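Local coordinates for endo-alpha-mannosidase (Bacteroides thetaiotaomicron, PDB 4ACY), which hydrolyses internal alpha-mannosidic linkages as a family GH99 glycoside hydrolase, an endo-acting activity linked to N-glycan processing, at residues 301-315 with 354-368. Numbering follows the deposited sequence. Where two conformers were deposited one is given.
Sequences RENGKYYDDMYKAAI and PLADDYYLIRTAYWV
Helices 305-315 and 359-368 run side by side in nearly the same direction, their axes 10.8 Å apart at an angle of 23°, with Gly304 facing Tyr360 and Tyr311 facing Trp367. They are the last two helices of a (beta/alpha)8 (TIM) barrel, following strands 276-281 and 322-324, on which Tyr307 and Tyr311 also pack. Trp367 is the knob of a knobs-into-holes contact, seated among Asp308, Tyr311, Lys312 and Ile315. Its CB stands over the centre of the Tyr311 ring, 3.4 Å from the centroid, while Tyr311 CB lies over the indole; the two nearly parallel rings are slid apart and barely overlap. Toward the helix starts, the edge of Tyr360 is turned toward the face of Tyr307 in an offset edge-to-face pair, and the guanidinium of Arg301, tied by NH2 to the carbonyls of Gly333 and Gln335, makes a cation-pi contact over one face of Tyr360. Tyr307 OH donates to Thr364 OG1 (2.7 Å), and Thr364 OG1 in turn donates a hydrogen bond to Tyr360 O. On the outer side, Arg363, bent at chi2 (60°), grips Asp308 side-on through NE and NH2. Asp308 OD1 accepts both Arg363 NE and, from above the carboxylate plane, Trp367 NE1, each at 2.8 Å.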
loop_
_atom_site.group_PDB
_atom_site.type_symbol
_atom_site.label_atom_id
_atom_site.label_comp_id
_atom_site.label_asym_id
_atom_site.label_seq_id
_atom_site.Cartn_x
_atom_site.Cartn_y
_atom_site.Cartn_z
ATOM N N ARG A 301 9.864 -15.954 0.864
ATOM C CA ARG A 301 10.692 -14.946 0.193
ATOM C C ARG A 301 11.830 -15.547 -0.638
ATOM O O ARG A 301 12.301 -14.909 -1.579
ATOM C CB ARG A 301 11.244 -13.934 1.196
ATOM C CG ARG A 301 10.151 -13.196 1.950
ATOM C CD ARG A 301 10.616 -11.825 2.388
ATOM N NE ARG A 301 9.498 -11.111 2.994
ATOM C CZ ARG A 301 9.477 -9.808 3.269
ATOM N NH1 ARG A 301 10.539 -9.030 3.024
ATOM N NH2 ARG A 301 8.386 -9.276 3.805
ATOM N N GLU A 302 12.245 -16.770 -0.279
ATOM C CA GLU A 302 13.339 -17.476 -0.965
ATOM C C GLU A 302 14.560 -16.571 -1.188
ATOM O O GLU A 302 15.051 -16.418 -2.310
ATOM C CB GLU A 302 12.858 -18.112 -2.277
ATOM C CG GLU A 302 11.707 -19.119 -2.123
ATOM C CD GLU A 302 12.139 -20.460 -1.538
ATOM O OE1 GLU A 302 13.304 -20.590 -1.102
ATOM O OE2 GLU A 302 11.302 -21.390 -1.519
ATOM N N ASN A 303 15.045 -15.973 -0.102
ATOM C CA ASN A 303 16.230 -15.103 -0.154
ATOM C C ASN A 303 16.174 -14.065 -1.277
ATOM O O ASN A 303 17.171 -13.812 -1.969
ATOM C CB ASN A 303 17.512 -15.948 -0.256
ATOM C CG ASN A 303 17.735 -16.821 0.971
ATOM O OD1 ASN A 303 17.440 -16.421 2.103
ATOM N ND2 ASN A 303 18.282 -18.018 0.753
ATOM N N GLY A 304 14.993 -13.484 -1.463
ATOM C CA GLY A 304 14.808 -12.395 -2.418
ATOM C C GLY A 304 14.338 -12.829 -3.794
ATOM O O GLY A 304 13.979 -11.988 -4.613
ATOM N N LYS A 305 14.339 -14.132 -4.062
ATOM C CA LYS A 305 13.925 -14.611 -5.388
ATOM C C LYS A 305 12.475 -14.264 -5.729
ATOM O O LYS A 305 12.159 -13.940 -6.875
ATOM C CB LYS A 305 14.144 -16.118 -5.530
ATOM C CG LYS A 305 13.911 -16.605 -6.957
ATOM C CD LYS A 305 14.133 -18.108 -7.092
ATOM C CE LYS A 305 13.994 -18.541 -8.547
ATOM N NZ LYS A 305 12.576 -18.491 -9.018
ATOM N N TYR A 306 11.603 -14.348 -4.730
ATOM C CA TYR A 306 10.188 -14.075 -4.942
ATOM C C TYR A 306 10.009 -12.629 -5.391
ATOM O O TYR A 306 9.320 -12.357 -6.373
ATOM C CB TYR A 306 9.427 -14.332 -3.651
ATOM C CG TYR A 306 7.936 -14.103 -3.778
ATOM C CD1 TYR A 306 7.393 -12.848 -3.547
ATOM C CD2 TYR A 306 7.076 -15.146 -4.130
ATOM C CE1 TYR A 306 6.016 -12.621 -3.659
ATOM C CE2 TYR A 306 5.698 -14.938 -4.237
ATOM C CZ TYR A 306 5.181 -13.674 -4.000
ATOM O OH TYR A 306 3.826 -13.453 -4.079
ATOM N N TYR A 307 10.661 -11.714 -4.676
ATOM C CA TYR A 307 10.600 -10.292 -4.993
ATOM C C TYR A 307 11.170 -10.029 -6.387
ATOM O O TYR A 307 10.556 -9.341 -7.183
ATOM C CB TYR A 307 11.398 -9.521 -3.958
ATOM C CG TYR A 307 11.147 -8.029 -3.870
ATOM C CD1 TYR A 307 9.856 -7.492 -4.019
ATOM C CD2 TYR A 307 12.201 -7.153 -3.563
ATOM C CE1 TYR A 307 9.621 -6.119 -3.897
ATOM C CE2 TYR A 307 11.975 -5.773 -3.434
ATOM C CZ TYR A 307 10.688 -5.267 -3.596
ATOM O OH TYR A 307 10.442 -3.912 -3.464
ATOM N N ASP A 308 12.355 -10.574 -6.662
ATOM C CA ASP A 308 12.964 -10.446 -7.995
ATOM C C ASP A 308 12.028 -10.868 -9.109
ATOM O O ASP A 308 11.876 -10.155 -10.097
ATOM C CB ASP A 308 14.239 -11.286 -8.111
ATOM C CG ASP A 308 15.395 -10.735 -7.320
ATOM O OD1 ASP A 308 15.306 -9.625 -6.731
ATOM O OD2 ASP A 308 16.419 -11.457 -7.264
ATOM N N ASP A 309 11.426 -12.047 -8.977
ATOM C CA ASP A 309 10.535 -12.558 -10.020
ATOM C C ASP A 309 9.323 -11.643 -10.241
ATOM O O ASP A 309 8.927 -11.354 -11.384
ATOM C CB ASP A 309 10.059 -13.980 -9.672
ATOM C CG ASP A 309 11.158 -15.043 -9.820
ATOM O OD1 ASP A 309 12.194 -14.799 -10.473
ATOM O OD2 ASP A 309 10.975 -16.162 -9.298
HETATM N N MSE A 310 8.738 -11.185 -9.138
HETATM C CA MSE A 310 7.528 -10.375 -9.217
HETATM C C MSE A 310 7.833 -8.979 -9.772
HETATM O O MSE A 310 7.086 -8.460 -10.610
HETATM C CB MSE A 310 6.838 -10.279 -7.850
HETATM C CG MSE A 310 5.387 -9.834 -7.944
HETATM SE SE MSE A 310 4.463 -10.199 -6.284
HETATM C CE MSE A 310 2.627 -10.006 -6.905
ATOM N N TYR A 311 8.928 -8.382 -9.305
ATOM C CA TYR A 311 9.291 -7.038 -9.759
ATOM C C TYR A 311 9.652 -7.067 -11.246
ATOM O O TYR A 311 9.225 -6.201 -12.005
ATOM C CB TYR A 311 10.430 -6.463 -8.910
ATOM C CG TYR A 311 10.300 -4.986 -8.575
ATOM C CD1 TYR A 311 10.110 -4.031 -9.580
ATOM C CD2 TYR A 311 10.401 -4.541 -7.251
ATOM C CE1 TYR A 311 10.017 -2.665 -9.276
ATOM C CE2 TYR A 311 10.304 -3.172 -6.930
ATOM C CZ TYR A 311 10.103 -2.248 -7.957
ATOM O OH TYR A 311 9.999 -0.898 -7.698
ATOM N N LYS A 312 10.403 -8.089 -11.659
ATOM C CA LYS A 312 10.747 -8.251 -13.072
ATOM C C LYS A 312 9.494 -8.355 -13.938
ATOM O O LYS A 312 9.412 -7.718 -14.989
ATOM C CB LYS A 312 11.671 -9.460 -13.290
ATOM C CG LYS A 312 12.122 -9.671 -14.759
ATOM C CD LYS A 312 12.850 -8.442 -15.331
ATOM C CE LYS A 312 13.762 -8.816 -16.501
ATOM N NZ LYS A 312 14.236 -7.585 -17.209
ATOM N N ALA A 313 8.512 -9.135 -13.490
ATOM C CA ALA A 313 7.226 -9.242 -14.200
ATOM C C ALA A 313 6.518 -7.883 -14.328
ATOM O O ALA A 313 5.951 -7.568 -15.374
ATOM C CB ALA A 313 6.316 -10.248 -13.517
ATOM N N ALA A 314 6.545 -7.091 -13.260
ATOM C CA ALA A 314 5.927 -5.760 -13.280
ATOM C C ALA A 314 6.616 -4.847 -14.295
ATOM O O ALA A 314 5.951 -4.165 -15.068
ATOM C CB ALA A 314 5.922 -5.132 -11.902
ATOM N N ILE A 315 7.944 -4.866 -14.322
ATOM C CA ILE A 315 8.697 -4.039 -15.273
ATOM C C ILE A 315 8.425 -4.503 -16.705
ATOM O O ILE A 315 8.142 -3.685 -17.585
ATOM C CB ILE A 315 10.207 -4.051 -14.959
ATOM C CG1 ILE A 315 10.481 -3.331 -13.626
ATOM C CG2 ILE A 315 11.019 -3.402 -16.100
ATOM C CD1 ILE A 315 11.865 -3.597 -13.079
ATOM N N PRO A 354 19.982 -15.417 5.559
ATOM C CA PRO A 354 21.296 -14.854 5.902
ATOM C C PRO A 354 21.575 -13.499 5.257
ATOM O O PRO A 354 22.740 -13.092 5.178
ATOM C CB PRO A 354 22.259 -15.882 5.307
ATOM C CG PRO A 354 21.577 -16.324 4.056
ATOM C CD PRO A 354 20.075 -16.302 4.375
ATOM N N LEU A 355 20.521 -12.826 4.788
ATOM C CA LEU A 355 20.637 -11.519 4.137
ATOM C C LEU A 355 20.526 -10.382 5.166
ATOM O O LEU A 355 20.102 -10.604 6.296
ATOM C CB LEU A 355 19.589 -11.384 3.008
ATOM C CG LEU A 355 19.596 -12.483 1.923
ATOM C CD1 LEU A 355 18.512 -12.236 0.870
ATOM C CD2 LEU A 355 20.962 -12.597 1.245
ATOM N N ALA A 356 20.921 -9.172 4.756
ATOM C CA ALA A 356 20.943 -7.983 5.607
ATOM C C ALA A 356 19.541 -7.606 6.061
ATOM O O ALA A 356 18.572 -7.923 5.372
ATOM C CB ALA A 356 21.548 -6.819 4.831
ATOM N N ASP A 357 19.446 -6.928 7.203
ATOM C CA ASP A 357 18.157 -6.421 7.719
ATOM C C ASP A 357 17.496 -5.528 6.668
ATOM O O ASP A 357 16.257 -5.522 6.513
ATOM C CB ASP A 357 18.360 -5.594 8.995
ATOM C CG ASP A 357 18.968 -6.391 10.162
ATOM O OD1 ASP A 357 19.136 -7.623 10.085
ATOM O OD2 ASP A 357 19.271 -5.741 11.183
ATOM N N ASP A 358 18.335 -4.791 5.940
ATOM C CA ASP A 358 17.888 -3.836 4.932
ATOM C C ASP A 358 17.975 -4.398 3.519
ATOM O O ASP A 358 17.940 -3.640 2.552
ATOM C CB ASP A 358 18.617 -2.468 5.068
ATOM C CG ASP A 358 20.137 -2.575 4.928
ATOM O OD1 ASP A 358 20.673 -3.710 4.965
ATOM O OD2 ASP A 358 20.796 -1.501 4.778
ATOM N N TYR A 359 18.067 -5.723 3.394
ATOM C CA TYR A 359 18.150 -6.349 2.088
ATOM C C TYR A 359 17.058 -5.869 1.132
ATOM O O TYR A 359 17.321 -5.601 -0.047
ATOM C CB TYR A 359 18.092 -7.889 2.162
ATOM C CG TYR A 359 18.194 -8.479 0.785
ATOM C CD1 TYR A 359 19.427 -8.540 0.130
ATOM C CD2 TYR A 359 17.053 -8.902 0.090
ATOM C CE1 TYR A 359 19.526 -9.023 -1.162
ATOM C CE2 TYR A 359 17.151 -9.402 -1.198
ATOM C CZ TYR A 359 18.384 -9.459 -1.815
ATOM O OH TYR A 359 18.503 -9.953 -3.089
ATOM N N TYR A 360 15.817 -5.803 1.619
ATOM C CA TYR A 360 14.718 -5.484 0.709
ATOM C C TYR A 360 14.689 -4.024 0.298
ATOM O O TYR A 360 14.224 -3.716 -0.780
ATOM C CB TYR A 360 13.358 -6.028 1.193
ATOM C CG TYR A 360 13.398 -7.533 1.147
ATOM C CD1 TYR A 360 13.113 -8.222 -0.040
ATOM C CD2 TYR A 360 13.783 -8.267 2.269
ATOM C CE1 TYR A 360 13.209 -9.611 -0.088
ATOM C CE2 TYR A 360 13.860 -9.647 2.228
ATOM C CZ TYR A 360 13.583 -10.300 1.049
ATOM O OH TYR A 360 13.671 -11.661 1.000
ATOM N N LEU A 361 15.272 -3.149 1.115
ATOM C CA LEU A 361 15.446 -1.751 0.712
ATOM C C LEU A 361 16.500 -1.655 -0.382
ATOM O O LEU A 361 16.278 -0.997 -1.401
ATOM C CB LEU A 361 15.832 -0.878 1.910
ATOM C CG LEU A 361 14.887 -0.776 3.096
ATOM C CD1 LEU A 361 15.461 0.229 4.057
ATOM C CD2 LEU A 361 13.480 -0.329 2.644
ATOM N N ILE A 362 17.648 -2.305 -0.161
ATOM C CA ILE A 362 18.717 -2.402 -1.167
ATOM C C ILE A 362 18.226 -2.967 -2.492
ATOM O O ILE A 362 18.500 -2.409 -3.560
ATOM C CB ILE A 362 19.900 -3.271 -0.630
ATOM C CG1 ILE A 362 20.492 -2.626 0.628
ATOM C CG2 ILE A 362 20.957 -3.482 -1.709
ATOM C CD1 ILE A 362 21.424 -3.555 1.449
ATOM N N ARG A 363 17.485 -4.073 -2.421
ATOM C CA ARG A 363 17.024 -4.761 -3.620
ATOM C C ARG A 363 15.939 -3.958 -4.357
ATOM O O ARG A 363 15.835 -4.026 -5.586
ATOM C CB ARG A 363 16.536 -6.169 -3.268
ATOM C CG ARG A 363 16.420 -7.131 -4.445
ATOM C CD ARG A 363 17.772 -7.325 -5.138
ATOM N NE ARG A 363 17.710 -8.350 -6.169
ATOM C CZ ARG A 363 18.674 -8.555 -7.071
ATOM N NH1 ARG A 363 19.768 -7.791 -7.081
ATOM N NH2 ARG A 363 18.543 -9.513 -7.963
ATOM N N THR A 364 15.128 -3.213 -3.604
ATOM C CA THR A 364 14.173 -2.279 -4.209
ATOM C C THR A 364 14.884 -1.220 -5.073
ATOM O O THR A 364 14.486 -0.983 -6.218
ATOM C CB THR A 364 13.286 -1.595 -3.147
ATOM O OG1 THR A 364 12.519 -2.596 -2.463
ATOM C CG2 THR A 364 12.308 -0.603 -3.808
ATOM N N ALA A 365 15.941 -0.619 -4.529
ATOM C CA ALA A 365 16.745 0.364 -5.268
ATOM C C ALA A 365 17.249 -0.207 -6.590
ATOM O O ALA A 365 17.216 0.483 -7.610
ATOM C CB ALA A 365 17.911 0.858 -4.423
ATOM N N TYR A 366 17.708 -1.465 -6.559
ATOM C CA TYR A 366 18.127 -2.199 -7.756
ATOM C C TYR A 366 17.011 -2.290 -8.791
ATOM O O TYR A 366 17.209 -1.994 -9.968
ATOM C CB TYR A 366 18.599 -3.610 -7.376
ATOM C CG TYR A 366 18.842 -4.477 -8.574
ATOM C CD1 TYR A 366 20.040 -4.390 -9.276
ATOM C CD2 TYR A 366 17.866 -5.370 -9.028
ATOM C CE1 TYR A 366 20.265 -5.174 -10.393
ATOM C CE2 TYR A 366 18.075 -6.158 -10.149
ATOM C CZ TYR A 366 19.287 -6.057 -10.820
ATOM O OH TYR A 366 19.520 -6.831 -11.922
ATOM N N TRP A 367 15.831 -2.707 -8.348
ATOM C CA TRP A 367 14.686 -2.835 -9.243
ATOM C C TRP A 367 14.159 -1.494 -9.756
ATOM O O TRP A 367 13.751 -1.391 -10.915
ATOM C CB TRP A 367 13.581 -3.654 -8.569
ATOM C CG TRP A 367 13.960 -5.097 -8.585
ATOM C CD1 TRP A 367 14.204 -5.901 -7.509
ATOM C CD2 TRP A 367 14.189 -5.893 -9.746
ATOM N NE1 TRP A 367 14.554 -7.164 -7.930
ATOM C CE2 TRP A 367 14.553 -7.187 -9.301
ATOM C CE3 TRP A 367 14.112 -5.643 -11.122
ATOM C CZ2 TRP A 367 14.861 -8.225 -10.181
ATOM C CZ3 TRP A 367 14.407 -6.690 -12.006
ATOM C CH2 TRP A 367 14.773 -7.960 -11.526
ATOM N N VAL A 368 14.168 -0.479 -8.902
ATOM C CA VAL A 368 13.830 0.878 -9.345
ATOM C C VAL A 368 14.773 1.312 -10.483
ATOM O O VAL A 368 14.325 1.863 -11.485
ATOM C CB VAL A 368 13.799 1.903 -8.172
ATOM C CG1 VAL A 368 13.684 3.349 -8.680
ATOM C CG2 VAL A 368 12.650 1.594 -7.211
HETATM O O HOH W 1 17.598 -11.825 -4.642
#